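Local coordinates for actin depolymerization factor 2 (Plasmodium berghei, PDB 2XFA), which probably binds actin and promotes the disassembly of its filaments, as a member of the ADF/cofilin family in a malaria parasite, at residues 17-22 against 27-32; 43-48 against 71-76; 51-56 against 60-65. All blocks are in the same frame, centred on the assembly; numbering follows the deposited sequence.

Contact 1 of 3, residues 17-22 against 27-32; sequences IYEFNR and HLNKYI
The carboxylate oxygen Glu19 OE1 is gripped by two nitrogens, Asn29 ND2 from across the contact and Arg22 NE from one helical turn further on. This is the end of helix 14-24 in the ADF/cofilin fold, where the chain turns back through a short loop to enter strand 31-37. The stronger grip comes from Asn29, whose ND2 lies 3.0 Å from Glu19 OE1 with an N-H...O angle of 160° and meets the oxygen on its anti side. The same ND2 also reaches the backbone, at 3.2 Å from Glu19 O. Both acceptors lie close to the plane of the amide, which therefore clamps helix backbone and side chain at once and is held in its flip and rotation. Glu19 bends back at chi2 (-62°), and this curl keeps its carboxylate near the helix, its plane turned 53° from that of the amide. The partner from within the helix is weaker: Arg22 NE stands 3.3 Å from Glu19 OE1, a bent bond within a salt bridge, with the oxygen at the edge of the guanidinium. Over one face of that guanidinium sits Leu28 CB, offset toward the rim, while Leu28 CD1 comes within 3.3 Å of Arg22 NH1. The turn itself is tied by Leu28 N, which donates to Arg22 O at 2.9 Å just after His27 has left helical geometry with a positive phi. Leu47 of strand 41-48 touches Glu19, Asn29 and Ile32, placing the polar cluster over the sheet. Deeper in, Ile32 turns its delta methyl to the helix backbone, CD1 resting 3.5 Å from Phe20 N and 3.6 Å from Glu19 O.

Contact 2 of 3, residues 43-48 against 71-76; sequences VVDVLE and ECRYII
Asp45 extends its carboxylate with CG opposite the backbone N (chi1 174°), while Arg73 folds its chain at chi2 and brings NE up to meet it. The result is a surface salt bridge between two strands that are not neighbours in the ADF/cofilin sheet: 41-48 and 73-81 lie on either side of strand 31-37. Arg73 NE donates to Asp45 OD2 at 3.2 Å in a fairly straight bond, N-H...O 160°. The oxygen lies near the guanidinium plane, at its edge, but the approach to the carboxylate is from above its plane, and the two flat groups stand 77° apart. This is a single-atom grip, not a paired fork. Water 1 adds a second link, donating to Asp45 OD1 at 2.7 Å and accepting from Arg73 NH2 at 3.2 Å, so both carboxylate oxygens are tied to the arginine. The guanidinium is held as well by the two residues just before it in the chain: Arg73 NH1 donates to Cys72 O at 2.9 Å, and Arg73 NH2 makes a salt bridge with Glu71 OE1 at 3.2 Å. With all three nitrogens engaged, its rotation is well fixed, and the two acidic groups would be expected to stabilise its positive charge. Asp45 and Val46 both face Ile33, forming a classic beta bulge in strand 41-48 where the acid is presented. On the 71-76 side, Cys72 N is hydrogen-bonded to Glu106 of helix 104-118, and Tyr74 packs on that helix, while Val44 and Leu47 touch helix 14-24.

Contact 3 of 3, residues 51-56 against 60-65; sequences MELTSL and IMRIKN
The first two turns of helix 56-65, together with the loop that leads into it from strand 41-48, make this contact of the ADF/cofilin fold. Ser55 occupies the N-cap position, its OG making a weak hydrogen bond to Asn58 N. One turn on, Ile60 N lies 2.9 Å from Leu56 O in the usual helical i to i+4 bond, although the position of that oxygen is less certain. Beside this bond the two side chains meet: Ile60 CD1 packs 3.7 Å from Leu56 CG. Leu56 has CG opposite its backbone N (chi1 180°), which brings the branch point to the isoleucine's terminal methyl. The loop comes back to the helix at Leu53, whose CD1 lies over the centre of one face of the Arg62 guanidinium, 3.9 Å from Arg62 CZ. Leucine and arginine reach toward each other from opposite directions. Bends at chi2 and chi3 (-93° and -86°) fold the arginine so that this flat face meets the methyl, and Leu53 CD1 also touches Arg62 CG. Arg62 NE is in a salt bridge with Glu48 of segment 43-48, and NH2 has a long, weak ion pair with Asp50. Leu56 continues onto Met79 and Pro80 of strand 73-81, Ile60 packs on Leu141 of helix 137-146, and Arg62 lies against Tyr31 of strand 31-37.

Overall arrangement
The three contacts follow a nearly continuous run of chain. Contact 1 closes before the others open, and contact 3 falls within the connection between the two strands of contact 2. The centres of contacts 1 and 2 lie about 11 Å apart, those of 2 and 3 about 14 Å, and those of 1 and 3 about 15 Å. Strand 31-37 is the common element: it hydrogen-bonds to 41-48 on one side and 73-81 on the other, with helix 14-24 and helix 56-65 packed against the sheet. Glu48 and Arg62 join contacts 2 and 3 by a salt bridge. Contact 1 joins helix to strand, contact 2 bridges two strands, and contact 3 ties helix 56-65 to its leading loop, all within one ADF/cofilin domain.

Contact 1 of 3, residues 17-22 against 27-32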
loop_
_atom_site.group_PDB
_atom_site.type_symbol
_atom_site.label_atom_id
_atom_site.label_comp_id
_atom_site.label_asym_id
_atom_site.label_seq_id
_atom_site.Cartn_x
_atom_site.Cartn_y
_atom_site.Cartn_z
ATOM N N ILE A 17 9.131 9.176 -1.073
ATOM C CA ILE A 17 10.207 8.471 -0.397
ATOM C C ILE A 17 10.446 9.073 0.984
ATOM O O ILE A 17 10.778 8.359 1.933
ATOM C CB ILE A 17 11.517 8.462 -1.230
ATOM C CG1 ILE A 17 11.241 8.015 -2.671
ATOM C CG2 ILE A 17 12.540 7.540 -0.604
ATOM C CD1 ILE A 17 10.692 9.112 -3.559
ATOM N N TYR A 18 10.260 10.385 1.097
ATOM C CA TYR A 18 10.360 11.050 2.387
ATOM C C TYR A 18 9.497 10.328 3.406
ATOM O O TYR A 18 9.974 9.952 4.467
ATOM C CB TYR A 18 9.911 12.510 2.280
ATOM C CG TYR A 18 9.798 13.241 3.606
ATOM C CD1 TYR A 18 10.927 13.526 4.364
ATOM C CD2 TYR A 18 8.560 13.672 4.086
ATOM C CE1 TYR A 18 10.828 14.196 5.575
ATOM C CE2 TYR A 18 8.452 14.355 5.296
ATOM C CZ TYR A 18 9.592 14.609 6.035
ATOM O OH TYR A 18 9.507 15.279 7.234
ATOM N N GLU A 19 8.223 10.136 3.083
ATOM C CA GLU A 19 7.284 9.545 4.038
ATOM C C GLU A 19 7.540 8.067 4.275
ATOM O O GLU A 19 7.434 7.580 5.405
ATOM C CB GLU A 19 5.833 9.757 3.594
ATOM C CG GLU A 19 5.394 11.226 3.575
ATOM C CD GLU A 19 5.452 11.898 4.948
ATOM O OE1 GLU A 19 5.724 11.205 5.959
ATOM O OE2 GLU A 19 5.217 13.128 5.011
ATOM N N PHE A 20 7.869 7.346 3.213
ATOM C CA PHE A 20 8.250 5.948 3.383
ATOM C C PHE A 20 9.420 5.810 4.355
ATOM O O PHE A 20 9.439 4.940 5.226
ATOM C CB PHE A 20 8.614 5.302 2.057
ATOM C CG PHE A 20 9.209 3.923 2.224
ATOM C CD1 PHE A 20 8.408 2.845 2.555
ATOM C CD2 PHE A 20 10.570 3.721 2.100
ATOM C CE1 PHE A 20 8.951 1.576 2.729
ATOM C CE2 PHE A 20 11.120 2.453 2.277
ATOM C CZ PHE A 20 10.320 1.388 2.595
ATOM N N ASN A 21 10.407 6.677 4.215
ATOM C CA ASN A 21 11.542 6.617 5.135
ATOM C C ASN A 21 11.123 6.941 6.572
ATOM O O ASN A 21 11.586 6.309 7.513
ATOM C CB ASN A 21 12.697 7.501 4.655
ATOM C CG ASN A 21 13.461 6.885 3.474
ATOM O OD1 ASN A 21 14.018 7.599 2.641
ATOM N ND2 ASN A 21 13.490 5.561 3.409
ATOM N N ARG A 22 10.219 7.900 6.742
ATOM C CA ARG A 22 9.663 8.175 8.063
ATOM C C ARG A 22 8.921 6.957 8.631
ATOM O O ARG A 22 8.905 6.750 9.841
ATOM C CB ARG A 22 8.755 9.415 8.026
ATOM C CG ARG A 22 9.525 10.733 8.047
ATOM C CD ARG A 22 8.660 11.927 7.663
ATOM N NE ARG A 22 7.525 12.130 8.561
ATOM C CZ ARG A 22 7.626 12.630 9.789
ATOM N NH1 ARG A 22 8.816 12.968 10.272
ATOM N NH2 ARG A 22 6.543 12.785 10.541
ATOM N N HIS A 27 9.510 5.286 12.035
ATOM C CA HIS A 27 8.282 4.674 12.536
ATOM C C HIS A 27 7.203 5.684 12.908
ATOM O O HIS A 27 6.400 5.435 13.807
ATOM C CB HIS A 27 8.585 3.781 13.744
ATOM C CG HIS A 27 9.394 2.569 13.404
ATOM N ND1 HIS A 27 10.766 2.532 13.525
ATOM C CD2 HIS A 27 9.025 1.355 12.931
ATOM C CE1 HIS A 27 11.208 1.345 13.148
ATOM N NE2 HIS A 27 10.172 0.612 12.783
ATOM N N LEU A 28 7.175 6.815 12.211
ATOM C CA LEU A 28 6.216 7.873 12.519
ATOM C C LEU A 28 4.920 7.719 11.722
ATOM O O LEU A 28 3.939 8.417 11.978
ATOM C CB LEU A 28 6.844 9.255 12.293
ATOM C CG LEU A 28 8.023 9.610 13.215
ATOM C CD1 LEU A 28 8.650 10.956 12.849
ATOM C CD2 LEU A 28 7.604 9.595 14.686
ATOM N N ASN A 29 4.927 6.808 10.754
ATOM C CA ASN A 29 3.738 6.509 9.963
ATOM C C ASN A 29 3.430 5.032 10.089
ATOM O O ASN A 29 4.344 4.212 10.084
ATOM C CB ASN A 29 3.971 6.831 8.486
ATOM C CG ASN A 29 4.194 8.311 8.229
ATOM O OD1 ASN A 29 3.551 9.170 8.840
ATOM N ND2 ASN A 29 5.092 8.616 7.294
ATOM N N LYS A 30 2.156 4.683 10.191
ATOM C CA LYS A 30 1.774 3.279 10.192
ATOM C C LYS A 30 1.468 2.763 8.782
ATOM O O LYS A 30 1.708 1.601 8.484
ATOM C CB LYS A 30 0.576 3.043 11.105
ATOM C CG LYS A 30 0.589 1.686 11.778
ATOM C CD LYS A 30 1.736 1.595 12.758
ATOM C CE LYS A 30 1.903 0.186 13.292
ATOM N NZ LYS A 30 3.110 0.070 14.162
ATOM N N TYR A 31 0.883 3.612 7.939
ATOM C CA TYR A 31 0.679 3.268 6.553
ATOM C C TYR A 31 0.629 4.518 5.717
ATOM O O TYR A 31 0.399 5.601 6.219
ATOM C CB TYR A 31 -0.560 2.385 6.296
ATOM C CG TYR A 31 -1.909 3.024 6.522
ATOM C CD1 TYR A 31 -2.518 3.780 5.537
ATOM C CD2 TYR A 31 -2.584 2.846 7.711
ATOM C CE1 TYR A 31 -3.748 4.352 5.739
ATOM C CE2 TYR A 31 -3.821 3.417 7.921
ATOM C CZ TYR A 31 -4.395 4.169 6.931
ATOM O OH TYR A 31 -5.620 4.738 7.137
ATOM N N ILE A 32 0.900 4.357 4.437
ATOM C CA ILE A 32 0.872 5.478 3.520
ATOM C C ILE A 32 0.082 4.956 2.358
ATOM O O ILE A 32 0.256 3.802 1.990
ATOM C CB ILE A 32 2.248 5.837 3.001
ATOM C CG1 ILE A 32 3.197 6.133 4.160
ATOM C CG2 ILE A 32 2.155 7.033 2.066
ATOM C CD1 ILE A 32 4.678 5.965 3.783
#

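Contact 2 of 3, residues 43-48 against 71-76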
loop_
_atom_site.group_PDB
_atom_site.type_symbol
_atom_site.label_atom_id
_atom_site.label_comp_id
_atom_site.label_asym_id
_atom_site.label_seq_id
_atom_site.Cartn_x
_atom_site.Cartn_y
_atom_site.Cartn_z
ATOM N N VAL A 43 1.866 10.663 -5.867
ATOM C CA VAL A 43 1.856 11.529 -4.683
ATOM C C VAL A 43 1.250 10.828 -3.439
ATOM O O VAL A 43 0.566 9.819 -3.565
ATOM C CB VAL A 43 1.104 12.847 -4.988
ATOM C CG1 VAL A 43 -0.377 12.592 -5.110
ATOM C CG2 VAL A 43 1.358 13.871 -3.917
ATOM N N VAL A 44 1.525 11.362 -2.254
ATOM C CA VAL A 44 0.944 10.874 -1.011
ATOM C C VAL A 44 -0.537 11.251 -0.925
ATOM O O VAL A 44 -0.898 12.421 -1.036
ATOM C CB VAL A 44 1.654 11.492 0.200
ATOM C CG1 VAL A 44 0.931 11.119 1.482
ATOM C CG2 VAL A 44 3.090 11.051 0.246
ATOM N N ASP A 45 -1.396 10.261 -0.741
ATOM C CA ASP A 45 -2.821 10.514 -0.627
ATOM C C ASP A 45 -3.243 10.575 0.846
ATOM O O ASP A 45 -3.987 11.463 1.255
ATOM C CB ASP A 45 -3.588 9.422 -1.361
ATOM C CG ASP A 45 -5.095 9.531 -1.165
ATOM O OD1 ASP A 45 -5.593 10.664 -0.932
ATOM O OD2 ASP A 45 -5.781 8.480 -1.258
ATOM N N VAL A 46 -2.757 9.624 1.637
ATOM C CA VAL A 46 -3.128 9.511 3.044
ATOM C C VAL A 46 -1.936 9.040 3.855
ATOM O O VAL A 46 -1.137 8.202 3.389
ATOM C CB VAL A 46 -4.252 8.449 3.251
ATOM C CG1 VAL A 46 -4.568 8.260 4.729
ATOM C CG2 VAL A 46 -5.500 8.800 2.465
ATOM N N LEU A 47 -1.829 9.569 5.068
ATOM C CA LEU A 47 -0.827 9.139 6.034
ATOM C C LEU A 47 -1.502 8.814 7.351
ATOM O O LEU A 47 -2.206 9.654 7.902
ATOM C CB LEU A 47 0.178 10.264 6.293
ATOM C CG LEU A 47 1.250 10.515 5.238
ATOM C CD1 LEU A 47 1.948 11.833 5.487
ATOM C CD2 LEU A 47 2.251 9.400 5.261
ATOM N N GLU A 48 -1.282 7.617 7.876
ATOM C CA GLU A 48 -1.735 7.317 9.229
ATOM C C GLU A 48 -0.594 7.516 10.211
ATOM O O GLU A 48 0.351 6.732 10.233
ATOM C CB GLU A 48 -2.281 5.896 9.330
ATOM C CG GLU A 48 -3.113 5.625 10.583
ATOM C CD GLU A 48 -4.427 6.394 10.591
ATOM O OE1 GLU A 48 -5.408 5.923 9.971
ATOM O OE2 GLU A 48 -4.480 7.475 11.217
ATOM N N GLU A 71 -11.204 3.144 -7.844
ATOM C CA GLU A 71 -9.891 3.737 -8.038
ATOM C C GLU A 71 -8.704 2.943 -7.501
ATOM O O GLU A 71 -8.736 2.425 -6.388
ATOM C CB GLU A 71 -9.835 5.160 -7.516
ATOM C CG GLU A 71 -10.231 5.365 -6.103
ATOM C CD GLU A 71 -10.467 6.837 -5.836
ATOM O OE1 GLU A 71 -10.006 7.657 -6.665
ATOM O OE2 GLU A 71 -11.117 7.173 -4.821
ATOM N N CYS A 72 -7.645 2.894 -8.309
ATOM C CA CYS A 72 -6.384 2.256 -7.926
ATOM C C CYS A 72 -5.570 3.058 -6.912
ATOM O O CYS A 72 -5.555 4.288 -6.934
ATOM C CB CYS A 72 -5.551 1.996 -9.172
ATOM S SG CYS A 72 -6.385 0.990 -10.382
ATOM N N ARG A 73 -4.908 2.340 -6.004
ATOM C CA ARG A 73 -3.976 2.933 -5.053
ATOM C C ARG A 73 -2.725 2.054 -4.844
ATOM O O ARG A 73 -2.767 0.863 -5.059
ATOM C CB ARG A 73 -4.640 3.158 -3.695
ATOM C CG ARG A 73 -5.731 4.271 -3.684
ATOM C CD ARG A 73 -5.154 5.600 -4.159
ATOM N NE ARG A 73 -6.066 6.730 -3.960
ATOM C CZ ARG A 73 -6.799 7.274 -4.924
ATOM N NH1 ARG A 73 -6.739 6.779 -6.153
ATOM N NH2 ARG A 73 -7.603 8.310 -4.660
ATOM N N TYR A 74 -1.627 2.663 -4.407
ATOM C CA TYR A 74 -0.519 1.897 -3.845
ATOM C C TYR A 74 -0.565 2.120 -2.355
ATOM O O TYR A 74 -0.734 3.248 -1.888
ATOM C CB TYR A 74 0.829 2.414 -4.351
ATOM C CG TYR A 74 0.948 2.490 -5.839
ATOM C CD1 TYR A 74 0.810 1.360 -6.613
ATOM C CD2 TYR A 74 1.191 3.698 -6.466
ATOM C CE1 TYR A 74 0.944 1.419 -7.988
ATOM C CE2 TYR A 74 1.319 3.770 -7.832
ATOM C CZ TYR A 74 1.200 2.620 -8.582
ATOM O OH TYR A 74 1.333 2.674 -9.940
ATOM N N ILE A 75 -0.430 1.058 -1.597
ATOM C CA ILE A 75 -0.387 1.208 -0.163
ATOM C C ILE A 75 0.917 0.603 0.377
ATOM O O ILE A 75 1.295 -0.507 0.001
ATOM C CB ILE A 75 -1.600 0.492 0.491
ATOM C CG1 ILE A 75 -2.918 1.000 -0.131
ATOM C CG2 ILE A 75 -1.603 0.679 1.991
ATOM C CD1 ILE A 75 -3.587 -0.051 -0.994
ATOM N N ILE A 76 1.603 1.355 1.226
ATOM C CA ILE A 76 2.670 0.802 2.026
ATOM C C ILE A 76 2.205 0.748 3.487
ATOM O O ILE A 76 1.769 1.759 4.032
ATOM C CB ILE A 76 3.967 1.630 1.882
ATOM C CG1 ILE A 76 4.434 1.609 0.424
ATOM C CG2 ILE A 76 5.071 1.055 2.776
ATOM C CD1 ILE A 76 5.613 2.501 0.153
HETATM O O HOH W 1 -7.772 10.715 -2.487
#

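Contact 3 of 3, residues 51-56 against 60-65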
loop_
_atom_site.group_PDB
_atom_site.type_symbol
_atom_site.label_atom_id
_atom_site.label_comp_id
_atom_site.label_asym_id
_atom_site.label_seq_id
_atom_site.Cartn_x
_atom_site.Cartn_y
_atom_site.Cartn_z
ATOM N N MET A 51 0.856 5.957 15.558
ATOM C CA MET A 51 1.837 4.921 15.862
ATOM C C MET A 51 1.377 4.062 17.045
ATOM O O MET A 51 2.074 3.138 17.469
ATOM C CB MET A 51 3.221 5.540 16.106
ATOM C CG MET A 51 3.198 6.896 16.822
ATOM S SD MET A 51 4.842 7.615 17.077
ATOM C CE MET A 51 4.443 9.146 17.924
ATOM N N GLU A 52 0.191 4.369 17.565
ATOM C CA GLU A 52 -0.424 3.562 18.617
ATOM C C GLU A 52 -1.541 2.673 18.068
ATOM O O GLU A 52 -2.478 2.314 18.781
ATOM C CB GLU A 52 -0.941 4.444 19.757
ATOM C CG GLU A 52 0.124 4.816 20.782
ATOM C CD GLU A 52 -0.339 4.583 22.210
ATOM O OE1 GLU A 52 -1.564 4.459 22.422
ATOM O OE2 GLU A 52 0.520 4.522 23.118
ATOM N N LEU A 53 -1.431 2.330 16.789
ATOM C CA LEU A 53 -2.332 1.376 16.160
ATOM C C LEU A 53 -1.602 0.037 16.126
ATOM O O LEU A 53 -0.510 -0.068 15.571
ATOM C CB LEU A 53 -2.683 1.838 14.747
ATOM C CG LEU A 53 -4.076 1.491 14.223
ATOM C CD1 LEU A 53 -4.140 1.715 12.720
ATOM C CD2 LEU A 53 -4.439 0.059 14.564
ATOM N N THR A 54 -2.202 -0.983 16.722
ATOM C CA THR A 54 -1.467 -2.194 17.051
ATOM C C THR A 54 -2.016 -3.435 16.366
ATOM O O THR A 54 -1.270 -4.347 16.029
ATOM C CB THR A 54 -1.515 -2.436 18.562
ATOM O OG1 THR A 54 -2.705 -3.162 18.892
ATOM C CG2 THR A 54 -1.523 -1.106 19.301
ATOM N N SER A 55 -3.330 -3.469 16.181
ATOM C CA SER A 55 -4.007 -4.627 15.613
ATOM C C SER A 55 -3.782 -4.711 14.101
ATOM O O SER A 55 -3.857 -3.703 13.411
ATOM C CB SER A 55 -5.505 -4.529 15.913
ATOM O OG SER A 55 -6.173 -5.743 15.634
ATOM N N LEU A 56 -3.515 -5.908 13.590
ATOM C CA LEU A 56 -3.415 -6.125 12.150
ATOM C C LEU A 56 -4.775 -5.904 11.495
ATOM O O LEU A 56 -4.934 -5.137 10.538
ATOM C CB LEU A 56 -2.962 -7.552 11.860
ATOM C CG LEU A 56 -2.814 -7.890 10.371
ATOM C CD1 LEU A 56 -1.872 -6.911 9.703
ATOM C CD2 LEU A 56 -2.319 -9.317 10.186
ATOM N N ILE A 60 -5.735 -3.137 8.672
ATOM C CA ILE A 60 -6.381 -3.536 7.429
ATOM C C ILE A 60 -7.759 -2.849 7.294
ATOM O O ILE A 60 -8.108 -2.352 6.222
ATOM C CB ILE A 60 -6.561 -5.068 7.382
ATOM C CG1 ILE A 60 -5.200 -5.774 7.267
ATOM C CG2 ILE A 60 -7.484 -5.484 6.246
ATOM C CD1 ILE A 60 -5.265 -7.257 7.638
ATOM N N MET A 61 -8.502 -2.776 8.394
ATOM C CA MET A 61 -9.793 -2.076 8.388
ATOM C C MET A 61 -9.625 -0.594 8.062
ATOM O O MET A 61 -10.358 -0.035 7.229
ATOM C CB MET A 61 -10.509 -2.269 9.719
ATOM C CG MET A 61 -11.838 -1.567 9.823
ATOM S SD MET A 61 -12.409 -1.579 11.530
ATOM C CE MET A 61 -11.051 -0.740 12.344
ATOM N N ARG A 62 -8.650 0.042 8.705
ATOM C CA ARG A 62 -8.389 1.461 8.464
ATOM C C ARG A 62 -7.958 1.732 7.023
ATOM O O ARG A 62 -8.374 2.705 6.411
ATOM C CB ARG A 62 -7.309 1.958 9.418
ATOM C CG ARG A 62 -7.681 1.818 10.886
ATOM C CD ARG A 62 -8.319 3.068 11.411
ATOM N NE ARG A 62 -7.322 4.032 11.858
ATOM C CZ ARG A 62 -7.027 4.264 13.134
ATOM N NH1 ARG A 62 -7.650 3.601 14.105
ATOM N NH2 ARG A 62 -6.107 5.165 13.440
ATOM N N ILE A 63 -7.110 0.869 6.480
ATOM C CA ILE A 63 -6.698 1.029 5.094
ATOM C C ILE A 63 -7.890 0.896 4.179
ATOM O O ILE A 63 -8.060 1.687 3.272
ATOM C CB ILE A 63 -5.655 -0.012 4.669
ATOM C CG1 ILE A 63 -4.370 0.176 5.465
ATOM C CG2 ILE A 63 -5.359 0.120 3.197
ATOM C CD1 ILE A 63 -3.334 -0.912 5.175
ATOM N N LYS A 64 -8.713 -0.112 4.440
ATOM C CA LYS A 64 -9.857 -0.400 3.589
ATOM C C LYS A 64 -10.811 0.793 3.526
ATOM O O LYS A 64 -11.343 1.121 2.472
ATOM C CB LYS A 64 -10.586 -1.637 4.089
ATOM C CG LYS A 64 -11.824 -1.993 3.270
ATOM C CD LYS A 64 -13.056 -2.076 4.152
ATOM C CE LYS A 64 -14.326 -2.199 3.315
ATOM N NZ LYS A 64 -15.555 -2.300 4.165
ATOM N N ASN A 65 -10.997 1.466 4.648
ATOM C CA ASN A 65 -11.930 2.584 4.678
ATOM C C ASN A 65 -11.437 3.755 3.837
ATOM O O ASN A 65 -12.208 4.646 3.528
ATOM C CB ASN A 65 -12.210 3.014 6.115
ATOM C CG ASN A 65 -13.069 2.019 6.849
ATOM O OD1 ASN A 65 -13.909 1.355 6.242
ATOM N ND2 ASN A 65 -12.863 1.901 8.161
#